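Local coordinates for alpha-galacturonidase (Bacillus subtilis, PDB 3FEF), which hydrolyses alpha-1,4-linked galacturonosyl bonds, with di-galacturonate as its probable natural substrate, using NAD(+) and manganese as cofactors, at residues A[88-92]-A[295-299]. Residues are numbered along the deposited sequence; the frame is centred on the assembly and turned at random.
Sequences LDDME and ISFRK. With SO4 (sulfate ion), chain E.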
# COMPACT_ATOMS: atom_id res chain seq x y z
N LEU A 88 -14.70 -40.05 1.03
CA LEU A 88 -13.39 -40.65 0.82
C LEU A 88 -13.27 -41.18 -0.61
O LEU A 88 -12.17 -41.31 -1.15
CB LEU A 88 -13.11 -41.75 1.85
CG LEU A 88 -12.88 -41.26 3.29
CD1 LEU A 88 -12.68 -42.43 4.21
CD2 LEU A 88 -11.69 -40.29 3.39
N ASP A 89 -14.40 -41.48 -1.25
CA ASP A 89 -14.38 -41.82 -2.68
C ASP A 89 -13.94 -40.63 -3.53
O ASP A 89 -13.14 -40.79 -4.45
CB ASP A 89 -15.74 -42.37 -3.15
CG ASP A 89 -16.16 -43.62 -2.40
OD1 ASP A 89 -15.29 -44.47 -2.08
OD2 ASP A 89 -17.37 -43.76 -2.11
N ASP A 90 -14.43 -39.43 -3.22
CA ASP A 90 -13.96 -38.24 -3.92
C ASP A 90 -12.45 -38.08 -3.75
O ASP A 90 -11.73 -37.73 -4.68
CB ASP A 90 -14.68 -37.00 -3.41
CG ASP A 90 -16.15 -37.00 -3.74
OD1 ASP A 90 -16.53 -37.67 -4.72
OD2 ASP A 90 -16.93 -36.34 -3.02
N MSE A 91 -11.98 -38.38 -2.54
CA MSE A 91 -10.58 -38.19 -2.21
C MSE A 91 -9.65 -39.14 -2.97
O MSE A 91 -8.54 -38.76 -3.37
CB MSE A 91 -10.37 -38.31 -0.70
CG MSE A 91 -9.13 -37.60 -0.23
SE MSE A 91 -9.06 -37.38 1.71
CE MSE A 91 -7.21 -36.73 1.80
N GLU A 92 -10.12 -40.37 -3.18
CA GLU A 92 -9.38 -41.35 -3.96
C GLU A 92 -9.05 -40.77 -5.34
O GLU A 92 -7.95 -40.98 -5.87
CB GLU A 92 -10.21 -42.63 -4.09
CG GLU A 92 -9.45 -43.84 -4.63
CD GLU A 92 -10.27 -45.13 -4.52
OE1 GLU A 92 -10.77 -45.43 -3.41
OE2 GLU A 92 -10.42 -45.84 -5.54
N ILE A 295 -5.30 -43.39 -0.01
CA ILE A 295 -6.68 -43.25 0.48
C ILE A 295 -7.17 -44.49 1.23
O ILE A 295 -8.09 -44.40 2.04
CB ILE A 295 -7.66 -42.89 -0.62
CG1 ILE A 295 -7.29 -41.53 -1.21
CG2 ILE A 295 -9.09 -42.85 -0.06
CD1 ILE A 295 -6.97 -40.47 -0.16
N SER A 296 -6.57 -45.64 0.96
CA SER A 296 -6.94 -46.87 1.64
C SER A 296 -6.60 -46.77 3.12
O SER A 296 -7.34 -47.27 3.97
CB SER A 296 -6.19 -48.04 1.02
OG SER A 296 -4.80 -47.83 1.15
N PHE A 297 -5.49 -46.11 3.44
CA PHE A 297 -5.14 -45.91 4.83
C PHE A 297 -6.27 -45.17 5.53
O PHE A 297 -6.63 -45.50 6.66
CB PHE A 297 -3.84 -45.14 4.99
CG PHE A 297 -3.55 -44.77 6.42
CD1 PHE A 297 -2.84 -45.63 7.24
CD2 PHE A 297 -4.04 -43.60 6.95
CE1 PHE A 297 -2.60 -45.31 8.57
CE2 PHE A 297 -3.81 -43.28 8.28
CZ PHE A 297 -3.08 -44.14 9.08
N ARG A 298 -6.85 -44.18 4.85
CA ARG A 298 -7.88 -43.36 5.47
C ARG A 298 -9.17 -44.12 5.63
O ARG A 298 -9.93 -43.86 6.57
CB ARG A 298 -8.12 -42.05 4.69
CG ARG A 298 -6.89 -41.14 4.65
CD ARG A 298 -7.15 -39.80 3.95
NE ARG A 298 -5.90 -39.06 3.80
CZ ARG A 298 -5.42 -38.22 4.71
NH1 ARG A 298 -4.27 -37.60 4.50
NH2 ARG A 298 -6.10 -37.98 5.81
N LYS A 299 -9.46 -45.02 4.70
CA LYS A 299 -10.68 -45.82 4.82
C LYS A 299 -10.51 -46.79 5.97
O LYS A 299 -11.40 -46.92 6.83
CB LYS A 299 -11.02 -46.52 3.51
CG LYS A 299 -11.55 -45.55 2.47
CD LYS A 299 -11.97 -46.23 1.18
CE LYS A 299 -12.76 -45.26 0.32
NZ LYS A 299 -12.68 -45.60 -1.13
S SO4 E . -4.07 -36.05 7.97
O1 SO4 E . -4.25 -36.90 9.15
O2 SO4 E . -3.26 -36.73 6.97
O3 SO4 E . -3.40 -34.83 8.39
O4 SO4 E . -5.37 -35.72 7.41
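An antiparallel helix pair, in which the axes of the two short segments approach to 10.0 Å at 167°, joins the Rossmann-type NAD half of this family 4 glycosidase to its C-terminal half; L88 and M91 point toward I295 and R298, while K299 reaches D89 and E92 with its end. I295 fills the middle. Its beta-branch sends two arms across: CG1 lies against the backbone of E92, 3.5 Å from CA, while CG2 rests near the carbonyl oxygen of L88; CD1 reaches M91 CG at 3.6 Å. L88 slides past K299 in the opposite direction, CD1 against CG, so the lysine's methylenes cover a buried leucine while its ammonium group goes on to the two exposed acids. The extended K299 chain delivers NZ to D89 OD1 and E92 OE1, about one helical turn apart, each at 3.0 Å and met nearly along its C-O axis. M91, a selenomethionine, has CG anti to the backbone N (chi1 -157°), and its straight, unbranched chain carries CE over one face of the R298 guanidinium, displaced toward NE (CE-NE 3.3 Å). The arginine's far edge grips a sulfate, probably from the crystallisation liquor, through NH1 to O2 (2.8 Å) and NH2 to O4 (2.9 Å). R271 also binds it, and the two arginines could receive an anionic group such as a carboxylate; N147, which probably binds substrate, is about 8 Å from R298 between side chains. Helix 88-96 follows strand 78-81 of the parallel sheet, and its H96 hydrogen-bonds the first amide of helix 295-314.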